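Side-chain contacts in Polyphosphate:AMP phosphotransferase (Meiothermus ruber H328, PDB 5O6M), which transfers phosphate from inorganic polyphosphate to nucleotides, converting AMP to ADP and ADP to ATP: residues Asn40-Lys45 / Thr246-Ala251; Ala64-Gly69 / Met194-Asp199; Gln180-Asn185 / Arg189-Met194. The protein carries 1 engineered substitution. All blocks are in the same frame, centred on the assembly; numbering follows the deposited sequence.

How the contacts relate
Starting from the N terminus, helix 29-53 supplies the first half of contact 1 at 40-45, and the loop after strand 57-64 supplies the first half of contact 2 at 64-69. Contact 3 then closes a short turn, folding 189-194 back onto the end of helix 172-183. Helix 195-201 follows and closes contact 2 at 194-199, sharing Met194 with contact 3. Last, helix 232-249 returns to helix 29-53 and completes contact 1. The loop of contact 3 lies within that of contact 2, and both within that of contact 1. Contacts 2 and 3 touch, their centres about 11 Å apart beside one phosphate ion; contact 1 lies on the opposite side of the chain's centre from contact 2.

Contact 1: Asn40-Lys45 / Thr246-Ala251; sequences NRRLEK and TLEGLA
Arg42 and Glu248 form the ionic half of the contact between helix 29-53 and helix 232-249, a salt bridge in which Arg42 NH2 meets Glu248 OE2 at 2.5 Å. That is very short, so the exact length is doubtful, and the bond is bent, with an N-H...O angle of 121°. The carboxylate oxygen arrives at the edge of the guanidinium, near its plane, but the two flat groups are turned 45° apart and the side chains cross at about a right angle. A bend in the arginine chain (chi3 -76°) swings NH2 across to the glutamate. An alanine at Arg42 would remove the guanidinium and would probably leave the Glu248 carboxylate without its mate in this helix pair.

The apolar pair lies deeper. Leu43 and Leu247 are both buried, and they meet through one methyl each, Leu43 CD1 to Leu247 CD1 at 3.7 Å. The Leu43 side chain also packs on Leu243 and Val244, one turn earlier on helix 232-249, while Leu247 rests against Leu46 of helix 29-53. Helix 232-249 thus packs beside helix 29-53, and it also touches strand 161-169 of the central parallel sheet, where Thr246 packs on Thr162 and Leu164.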
loop_
_atom_site.group_PDB
_atom_site.type_symbol
_atom_site.label_atom_id
_atom_site.label_comp_id
_atom_site.label_asym_id
_atom_site.label_seq_id
_atom_site.Cartn_x
_atom_site.Cartn_y
_atom_site.Cartn_z
ATOM N N ASN D 40 -11.968 31.338 -4.481
ATOM C CA ASN D 40 -12.124 30.202 -3.580
ATOM C C ASN D 40 -13.456 29.497 -3.799
ATOM O O ASN D 40 -13.513 28.262 -3.838
ATOM C CB ASN D 40 -11.997 30.668 -2.130
ATOM C CG ASN D 40 -12.010 29.515 -1.145
ATOM O OD1 ASN D 40 -13.040 29.224 -0.536
ATOM N ND2 ASN D 40 -10.868 28.849 -0.989
ATOM N N ARG D 41 -14.539 30.260 -3.955
ATOM C CA ARG D 41 -15.852 29.634 -4.074
ATOM C C ARG D 41 -16.007 28.917 -5.409
ATOM O O ARG D 41 -16.586 27.826 -5.468
ATOM C CB ARG D 41 -16.948 30.678 -3.872
ATOM C CG ARG D 41 -16.949 31.257 -2.467
ATOM C CD ARG D 41 -18.009 32.328 -2.280
ATOM N NE ARG D 41 -17.920 32.928 -0.951
ATOM C CZ ARG D 41 -18.643 33.966 -0.545
ATOM N NH1 ARG D 41 -19.519 34.527 -1.366
ATOM N NH2 ARG D 41 -18.490 34.445 0.684
ATOM N N ARG D 42 -15.497 29.502 -6.495
ATOM C CA ARG D 42 -15.468 28.765 -7.753
ATOM C C ARG D 42 -14.649 27.488 -7.610
ATOM O O ARG D 42 -15.037 26.430 -8.117
ATOM C CB ARG D 42 -14.912 29.634 -8.881
ATOM C CG ARG D 42 -15.772 30.826 -9.261
ATOM C CD ARG D 42 -15.439 31.257 -10.678
ATOM N NE ARG D 42 -14.176 31.982 -10.755
ATOM C CZ ARG D 42 -13.376 31.969 -11.816
ATOM N NH1 ARG D 42 -12.243 32.657 -11.803
ATOM N NH2 ARG D 42 -13.704 31.255 -12.887
ATOM N N LEU D 43 -13.504 27.573 -6.929
ATOM C CA LEU D 43 -12.692 26.386 -6.682
ATOM C C LEU D 43 -13.517 25.301 -6.002
ATOM O O LEU D 43 -13.519 24.143 -6.434
ATOM C CB LEU D 43 -11.476 26.758 -5.832
ATOM C CG LEU D 43 -10.572 25.615 -5.382
ATOM C CD1 LEU D 43 -10.022 24.876 -6.583
ATOM C CD2 LEU D 43 -9.439 26.153 -4.519
ATOM N N GLU D 44 -14.234 25.665 -4.936
ATOM C CA GLU D 44 -15.094 24.700 -4.258
ATOM C C GLU D 44 -16.059 24.054 -5.242
ATOM O O GLU D 44 -16.197 22.828 -5.288
ATOM C CB GLU D 44 -15.869 25.380 -3.123
ATOM C CG GLU D 44 -15.021 25.825 -1.939
ATOM C CD GLU D 44 -15.827 26.577 -0.885
ATOM O OE1 GLU D 44 -15.210 27.135 0.050
ATOM O OE2 GLU D 44 -17.075 26.607 -0.989
ATOM N N LYS D 45 -16.728 24.876 -6.053
ATOM C CA LYS D 45 -17.748 24.354 -6.958
ATOM C C LYS D 45 -17.130 23.529 -8.078
ATOM O O LYS D 45 -17.716 22.530 -8.512
ATOM C CB LYS D 45 -18.577 25.509 -7.522
ATOM C CG LYS D 45 -19.976 25.122 -7.985
ATOM C CD LYS D 45 -19.935 24.257 -9.234
ATOM C CE LYS D 45 -21.314 24.120 -9.855
ATOM N NZ LYS D 45 -21.268 23.344 -11.127
ATOM N N THR D 246 -7.365 26.675 -14.963
ATOM C CA THR D 246 -7.041 25.329 -15.431
ATOM C C THR D 246 -8.222 24.383 -15.234
ATOM O O THR D 246 -8.555 23.592 -16.124
ATOM C CB THR D 246 -5.797 24.809 -14.711
ATOM O OG1 THR D 246 -4.720 25.737 -14.892
ATOM C CG2 THR D 246 -5.386 23.455 -15.271
ATOM N N LEU D 247 -8.856 24.435 -14.060
ATOM C CA LEU D 247 -10.016 23.583 -13.811
ATOM C C LEU D 247 -11.179 23.946 -14.730
ATOM O O LEU D 247 -11.879 23.059 -15.234
ATOM C CB LEU D 247 -10.428 23.675 -12.341
ATOM C CG LEU D 247 -9.429 23.046 -11.367
ATOM C CD1 LEU D 247 -9.850 23.247 -9.926
ATOM C CD2 LEU D 247 -9.274 21.561 -11.671
ATOM N N GLU D 248 -11.400 25.246 -14.965
ATOM C CA GLU D 248 -12.439 25.660 -15.907
ATOM C C GLU D 248 -12.181 25.091 -17.296
ATOM O O GLU D 248 -13.117 24.684 -17.996
ATOM C CB GLU D 248 -12.518 27.187 -15.977
ATOM C CG GLU D 248 -12.905 27.873 -14.682
ATOM C CD GLU D 248 -14.372 28.267 -14.649
ATOM O OE1 GLU D 248 -15.181 27.619 -15.351
ATOM O OE2 GLU D 248 -14.712 29.227 -13.924
ATOM N N GLY D 249 -10.914 25.063 -17.714
ATOM C CA GLY D 249 -10.567 24.554 -19.027
ATOM C C GLY D 249 -10.921 23.099 -19.248
ATOM O O GLY D 249 -10.998 22.659 -20.399
ATOM N N LEU D 250 -11.153 22.341 -18.177
ATOM C CA LEU D 250 -11.461 20.926 -18.355
ATOM C C LEU D 250 -12.883 20.686 -18.839
ATOM O O LEU D 250 -13.176 19.592 -19.333
ATOM C CB LEU D 250 -11.224 20.157 -17.052
ATOM C CG LEU D 250 -9.794 20.117 -16.505
ATOM C CD1 LEU D 250 -9.759 19.412 -15.152
ATOM C CD2 LEU D 250 -8.837 19.442 -17.488
ATOM N N ALA D 251 -13.769 21.679 -18.715
ATOM C CA ALA D 251 -15.135 21.576 -19.229
ATOM C C ALA D 251 -15.848 20.358 -18.642
ATOM O O ALA D 251 -16.439 19.545 -19.358
ATOM C CB ALA D 251 -15.137 21.536 -20.757
#

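Contact 2: Ala64-Gly69 / Met194-Asp199; sequences AMDAGG and MGDLED. With PO4 (phosphate ion), chain Y.
Asp66 points its carboxylate at two aspartates one turn apart on helix 195-201; its CG stands beside the backbone N and anti to the carbonyl carbon (chi1 -61°), which carries the acid across to the helix. Against Asp199 the side chains cross at about a right angle, the carboxylate planes 50° apart. Asp66 OD2 lies 3.3 Å from Asp199 OD2, two acceptors with no hydrogen bond between them, and 3.4 Å from Asp199 CB. Against Asp196 the planes are 25° apart and the gap is wider: Asp66 OD2 to Asp196 OD2 is 3.9 Å.

Segment 64-69 is the first part of the P-loop (Walker A motif), which continues into Lys70 at the start of helix 70-77. It runs through a type II beta turn, Met65 to Gly68, to Gly69, the helix N-cap, whose backbone N bonds to phosphate oxygen O4 at 2.9 Å and weakly to O1.

Asp66 and Asp199 each have a partner for their other oxygen: Asp66 OD1 a salt bridge with Arg122 of the ATP pocket, Asp199 OD1 Lys134 NZ and Tyr206 OH. The crowded negative charges would probably repel, offset by Arg122 and Lys134. The Asp199 side chain is about 5 Å from the bound nucleotide.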
loop_
_atom_site.group_PDB
_atom_site.type_symbol
_atom_site.label_atom_id
_atom_site.label_comp_id
_atom_site.label_asym_id
_atom_site.label_seq_id
_atom_site.Cartn_x
_atom_site.Cartn_y
_atom_site.Cartn_z
ATOM N N ALA D 64 9.172 24.774 -2.390
ATOM C CA ALA D 64 9.605 26.089 -1.933
ATOM C C ALA D 64 10.811 25.922 -1.024
ATOM O O ALA D 64 11.053 24.842 -0.476
ATOM C CB ALA D 64 8.483 26.832 -1.199
ATOM N N MET D 65 11.577 27.002 -0.887
ATOM C CA MET D 65 12.556 27.060 0.185
ATOM C C MET D 65 11.849 26.870 1.522
ATOM O O MET D 65 10.648 27.129 1.659
ATOM C CB MET D 65 13.298 28.399 0.169
ATOM C CG MET D 65 14.057 28.697 -1.118
ATOM S SD MET D 65 15.382 27.523 -1.469
ATOM C CE MET D 65 16.237 27.496 0.103
ATOM N N ASP D 66 12.606 26.408 2.519
ATOM C CA ASP D 66 12.035 26.228 3.847
ATOM C C ASP D 66 11.393 27.526 4.315
ATOM O O ASP D 66 11.975 28.606 4.177
ATOM C CB ASP D 66 13.114 25.779 4.832
ATOM C CG ASP D 66 13.741 24.456 4.445
ATOM O OD1 ASP D 66 13.067 23.655 3.761
ATOM O OD2 ASP D 66 14.908 24.218 4.823
ATOM N N ALA D 67 10.189 27.417 4.871
ATOM C CA ALA D 67 9.370 28.556 5.262
ATOM C C ALA D 67 8.908 29.374 4.065
ATOM O O ALA D 67 8.444 30.510 4.239
ATOM C CB ALA D 67 10.103 29.466 6.256
ATOM N N GLY D 68 9.016 28.830 2.850
ATOM C CA GLY D 68 8.582 29.526 1.654
ATOM C C GLY D 68 7.086 29.598 1.455
ATOM O O GLY D 68 6.641 30.163 0.452
ATOM N N GLY D 69 6.304 29.040 2.372
ATOM C CA GLY D 69 4.864 29.179 2.352
ATOM C C GLY D 69 4.058 28.035 1.761
ATOM O O GLY D 69 2.902 28.259 1.379
ATOM N N MET D 194 16.559 22.648 13.621
ATOM C CA MET D 194 17.920 23.135 13.434
ATOM C C MET D 194 18.396 22.874 12.011
ATOM O O MET D 194 19.148 23.675 11.446
ATOM C CB MET D 194 18.863 22.497 14.454
ATOM C CG MET D 194 18.665 23.021 15.866
ATOM S SD MET D 194 18.947 24.799 15.984
ATOM C CE MET D 194 20.650 24.918 15.443
ATOM N N GLY D 195 17.975 21.755 11.421
ATOM C CA GLY D 195 18.268 21.525 10.018
ATOM C C GLY D 195 17.832 22.679 9.139
ATOM O O GLY D 195 18.395 22.893 8.062
ATOM N N ASP D 196 16.817 23.432 9.577
ATOM C CA ASP D 196 16.398 24.617 8.834
ATOM C C ASP D 196 17.563 25.584 8.663
ATOM O O ASP D 196 17.688 26.247 7.627
ATOM C CB ASP D 196 15.236 25.308 9.553
ATOM C CG ASP D 196 13.884 24.699 9.217
ATOM O OD1 ASP D 196 12.856 25.256 9.665
ATOM O OD2 ASP D 196 13.844 23.677 8.499
ATOM N N LEU D 197 18.416 25.688 9.685
ATOM C CA LEU D 197 19.554 26.596 9.621
ATOM C C LEU D 197 20.607 26.094 8.639
ATOM O O LEU D 197 21.098 26.856 7.798
ATOM C CB LEU D 197 20.147 26.777 11.018
ATOM C CG LEU D 197 19.173 27.394 12.023
ATOM C CD1 LEU D 197 19.839 27.610 13.371
ATOM C CD2 LEU D 197 18.605 28.700 11.485
ATOM N N GLU D 198 20.965 24.810 8.730
ATOM C CA GLU D 198 21.947 24.254 7.804
ATOM C C GLU D 198 21.481 24.363 6.359
ATOM O O GLU D 198 22.303 24.561 5.456
ATOM C CB GLU D 198 22.241 22.796 8.153
ATOM C CG GLU D 198 22.955 22.607 9.479
ATOM C CD GLU D 198 23.214 21.146 9.793
ATOM O OE1 GLU D 198 22.718 20.277 9.043
ATOM O OE2 GLU D 198 23.914 20.865 10.790
ATOM N N ASP D 199 20.175 24.228 6.114
ATOM C CA ASP D 199 19.661 24.441 4.765
ATOM C C ASP D 199 19.691 25.917 4.390
ATOM O O ASP D 199 19.921 26.253 3.223
ATOM C CB ASP D 199 18.240 23.886 4.645
ATOM C CG ASP D 199 18.206 22.366 4.613
ATOM O OD1 ASP D 199 19.200 21.750 4.172
ATOM O OD2 ASP D 199 17.181 21.788 5.033
HETATM P P PO4 Y . 6.209 26.406 4.677
HETATM O O1 PO4 Y . 5.687 27.796 4.992
HETATM O O2 PO4 Y . 7.095 25.925 5.800
HETATM O O3 PO4 Y . 5.034 25.470 4.524
HETATM O O4 PO4 Y . 7.011 26.408 3.394
#

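Contact 3: Gln180-Asn185 / Arg189-Met194; sequences QERLDN and RWKFRM. With ATP (adenosine-5'-triphosphate), chain X; PO4 (phosphate ion), chain Y.
Arg182 sends CG anti to its own backbone N (chi1 -161°) and bends at chi3, which lays its chain across Lys191 and carries the guanidinium on to the phosphate ion; Phe192, with chi1 178°, brings one ring face to Leu183. This is the turn that follows helix 172-183, in a P-loop kinase fold whose parallel strands run in the order 2-3-1-4-5. It lies between the fourth and fifth strands in sequence, where such kinases usually carry their lid.

Arg182 CD packs on Lys191 CB at 3.7 Å, and the same CB sits over one face of the guanidinium. The phosphate comes to the edge instead: Arg182 NH1 donates to its O2 at 2.7 Å, nearly straight at 170°. Lys191 crosses Arg182 at about a right angle, and its amino group runs on to a salt bridge with Asp71, which follows the P-loop lysine. Arg182 shares its phosphate with the backbone nitrogens of Gly69, Lys70 and Asp71, while Lys191 NZ makes a long, weak ion pair with a second phosphate ion.

Leu183 CD1 is modelled over the face of the Phe192 ring, offset toward its rim, but too close for carbons, so the CH-pi contact is doubtful. Beyond Phe192 stands Leu197 of helix 195-201.

At the turn itself Arg189 N donates a hydrogen bond to Asn185 O at 3.0 Å. The Arg189 guanidinium lies with one face over the Leu183 carbonyl, so Arg189 NE, though 2.9 Å from Leu183 O, makes no hydrogen bond with it. Arg193, extended from CG to NE, reaches the ATP pocket, where O1B of ATP lies over a face of its guanidinium, 2.8 Å from Arg193 NH2.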
loop_
_atom_site.group_PDB
_atom_site.type_symbol
_atom_site.label_atom_id
_atom_site.label_comp_id
_atom_site.label_asym_id
_atom_site.label_seq_id
_atom_site.Cartn_x
_atom_site.Cartn_y
_atom_site.Cartn_z
ATOM N N GLN D 180 12.518 33.414 11.798
ATOM C CA GLN D 180 12.495 34.117 13.080
ATOM C C GLN D 180 11.093 34.128 13.676
ATOM O O GLN D 180 10.883 33.698 14.815
ATOM C CB GLN D 180 13.022 35.546 12.910
ATOM C CG GLN D 180 13.346 36.253 14.226
ATOM C CD GLN D 180 14.484 35.604 14.992
ATOM O OE1 GLN D 180 15.658 35.819 14.689
ATOM N NE2 GLN D 180 14.141 34.805 15.997
ATOM N N GLU D 181 10.118 34.639 12.919
ATOM C CA GLU D 181 8.738 34.624 13.385
ATOM C C GLU D 181 8.314 33.219 13.794
ATOM O O GLU D 181 7.499 33.054 14.709
ATOM C CB GLU D 181 7.817 35.172 12.293
ATOM C CG GLU D 181 6.498 35.742 12.792
ATOM C CD GLU D 181 5.541 34.672 13.275
ATOM O OE1 GLU D 181 4.914 34.867 14.339
ATOM O OE2 GLU D 181 5.417 33.633 12.591
ATOM N N ARG D 182 8.867 32.196 13.135
ATOM C CA ARG D 182 8.575 30.819 13.518
ATOM C C ARG D 182 9.057 30.531 14.935
ATOM O O ARG D 182 8.406 29.789 15.681
ATOM C CB ARG D 182 9.231 29.864 12.521
ATOM C CG ARG D 182 8.673 28.449 12.495
ATOM C CD ARG D 182 9.191 27.710 11.263
ATOM N NE ARG D 182 8.391 27.979 10.070
ATOM C CZ ARG D 182 8.271 27.137 9.048
ATOM N NH1 ARG D 182 7.517 27.454 8.001
ATOM N NH2 ARG D 182 8.925 25.986 9.061
ATOM N N LEU D 183 10.204 31.100 15.320
ATOM C CA LEU D 183 10.677 30.962 16.697
ATOM C C LEU D 183 9.878 31.840 17.653
ATOM O O LEU D 183 9.542 31.414 18.762
ATOM C CB LEU D 183 12.165 31.294 16.785
ATOM C CG LEU D 183 13.113 30.175 16.351
ATOM C CD1 LEU D 183 12.776 29.735 14.944
ATOM C CD2 LEU D 183 14.568 30.604 16.451
ATOM N N ASP D 184 9.571 33.068 17.249
ATOM C CA ASP D 184 8.883 34.027 18.113
ATOM C C ASP D 184 7.373 33.824 18.134
ATOM O O ASP D 184 6.611 34.791 18.070
ATOM C CB ASP D 184 9.232 35.451 17.679
ATOM C CG ASP D 184 10.724 35.677 17.555
ATOM O OD1 ASP D 184 11.507 34.827 18.045
ATOM O OD2 ASP D 184 11.118 36.706 16.964
ATOM N N ASN D 185 6.926 32.589 18.267
ATOM C CA ASN D 185 5.506 32.284 18.254
ATOM C C ASN D 185 5.306 30.904 18.861
ATOM O O ASN D 185 5.554 29.880 18.208
ATOM C CB ASN D 185 4.939 32.332 16.834
ATOM C CG ASN D 185 3.432 32.160 16.801
ATOM O OD1 ASN D 185 2.829 31.708 17.773
ATOM N ND2 ASN D 185 2.819 32.521 15.680
ATOM N N ARG D 189 6.667 27.364 17.108
ATOM C CA ARG D 189 8.008 26.836 17.357
ATOM C C ARG D 189 8.143 25.377 16.947
ATOM O O ARG D 189 9.230 24.949 16.543
ATOM C CB ARG D 189 8.419 26.989 18.823
ATOM C CG ARG D 189 8.873 28.380 19.213
ATOM C CD ARG D 189 9.356 28.397 20.659
ATOM N NE ARG D 189 9.929 29.685 21.037
ATOM C CZ ARG D 189 11.211 30.002 20.882
ATOM N NH1 ARG D 189 11.652 31.199 21.252
ATOM N NH2 ARG D 189 12.054 29.123 20.357
ATOM N N TRP D 190 7.067 24.594 17.047
ATOM C CA TRP D 190 7.177 23.182 16.700
ATOM C C TRP D 190 7.611 22.982 15.253
ATOM O O TRP D 190 8.181 21.934 14.929
ATOM C CB TRP D 190 5.844 22.466 16.939
ATOM C CG TRP D 190 4.759 22.936 16.027
ATOM C CD1 TRP D 190 3.980 24.045 16.175
ATOM C CD2 TRP D 190 4.352 22.319 14.800
ATOM N NE1 TRP D 190 3.101 24.150 15.123
ATOM C CE2 TRP D 190 3.312 23.103 14.263
ATOM C CE3 TRP D 190 4.764 21.174 14.106
ATOM C CZ2 TRP D 190 2.675 22.780 13.066
ATOM C CZ3 TRP D 190 4.133 20.856 12.915
ATOM C CH2 TRP D 190 3.098 21.656 12.408
ATOM N N LYS D 191 7.361 23.960 14.376
ATOM C CA LYS D 191 7.766 23.855 12.979
ATOM C C LYS D 191 9.255 24.079 12.756
ATOM O O LYS D 191 9.768 23.705 11.696
ATOM C CB LYS D 191 6.995 24.858 12.116
ATOM C CG LYS D 191 5.524 24.557 11.918
ATOM C CD LYS D 191 4.826 25.761 11.300
ATOM C CE LYS D 191 3.466 25.394 10.741
ATOM N NZ LYS D 191 3.596 24.625 9.469
ATOM N N PHE D 192 9.963 24.680 13.708
ATOM C CA PHE D 192 11.358 25.041 13.500
ATOM C C PHE D 192 12.274 23.871 13.832
ATOM O O PHE D 192 12.197 23.300 14.925
ATOM C CB PHE D 192 11.743 26.260 14.338
ATOM C CG PHE D 192 13.190 26.646 14.204
ATOM C CD1 PHE D 192 14.120 26.247 15.151
ATOM C CD2 PHE D 192 13.620 27.403 13.126
ATOM C CE1 PHE D 192 15.452 26.601 15.027
ATOM C CE2 PHE D 192 14.949 27.761 12.997
ATOM C CZ PHE D 192 15.866 27.358 13.948
ATOM N N ARG D 193 13.138 23.524 12.884
ATOM C CA ARG D 193 14.199 22.552 13.083
ATOM C C ARG D 193 15.553 23.240 12.975
ATOM O O ARG D 193 15.690 24.279 12.322
ATOM C CB ARG D 193 14.131 21.423 12.050
ATOM C CG ARG D 193 12.886 20.565 12.105
ATOM C CD ARG D 193 13.027 19.410 11.132
ATOM N NE ARG D 193 11.818 18.603 11.029
ATOM C CZ ARG D 193 11.699 17.550 10.229
ATOM N NH1 ARG D 193 12.719 17.181 9.464
ATOM N NH2 ARG D 193 10.563 16.866 10.192
ATOM N N MET D 194 16.559 22.648 13.621
ATOM C CA MET D 194 17.920 23.135 13.434
ATOM C C MET D 194 18.396 22.874 12.011
ATOM O O MET D 194 19.148 23.675 11.446
ATOM C CB MET D 194 18.863 22.497 14.454
ATOM C CG MET D 194 18.665 23.021 15.866
ATOM S SD MET D 194 18.947 24.799 15.984
ATOM C CE MET D 194 20.650 24.918 15.443
HETATM P PG ATP X . 8.197 20.611 5.999
HETATM O O1G ATP X . 7.730 20.040 4.687
HETATM O O2G ATP X . 9.410 21.526 5.846
HETATM O O3G ATP X . 7.093 21.377 6.741
HETATM P PB ATP X . 8.061 18.725 8.235
HETATM O O1B ATP X . 8.843 19.003 9.459
HETATM O O2B ATP X . 6.578 19.098 8.280
HETATM O O3B ATP X . 8.687 19.436 6.956
HETATM P PA ATP X . 8.534 16.323 6.563
HETATM O O1A ATP X . 7.409 16.307 5.605
HETATM O O2A ATP X . 8.911 14.944 7.101
HETATM O O3A ATP X . 8.144 17.184 7.845
HETATM O "O5'" ATP X . 9.900 16.881 5.842
HETATM C "C5'" ATP X . 11.188 16.614 6.434
HETATM C "C4'" ATP X . 12.320 16.743 5.441
HETATM O "O4'" ATP X . 12.281 15.686 4.457
HETATM C "C3'" ATP X . 12.406 18.059 4.650
HETATM O "O3'" ATP X . 13.531 18.807 5.095
HETATM C "C2'" ATP X . 12.600 17.599 3.193
HETATM O "O2'" ATP X . 13.591 18.344 2.495
HETATM C "C1'" ATP X . 13.077 16.167 3.399
HETATM N N9 ATP X . 12.952 15.296 2.235
HETATM C C8 ATP X . 11.871 15.139 1.410
HETATM N N7 ATP X . 12.096 14.366 0.374
HETATM C C5 ATP X . 13.419 13.984 0.532
HETATM C C6 ATP X . 14.273 13.174 -0.243
HETATM N N6 ATP X . 13.921 12.622 -1.408
HETATM N N1 ATP X . 15.533 12.984 0.205
HETATM C C2 ATP X . 15.910 13.579 1.340
HETATM N N3 ATP X . 15.201 14.375 2.143
HETATM C C4 ATP X . 13.957 14.539 1.681
HETATM P P PO4 Y . 6.209 26.406 4.677
HETATM O O1 PO4 Y . 5.687 27.796 4.992
HETATM O O2 PO4 Y . 7.095 25.925 5.800
HETATM O O3 PO4 Y . 5.034 25.470 4.524
HETATM O O4 PO4 Y . 7.011 26.408 3.394
#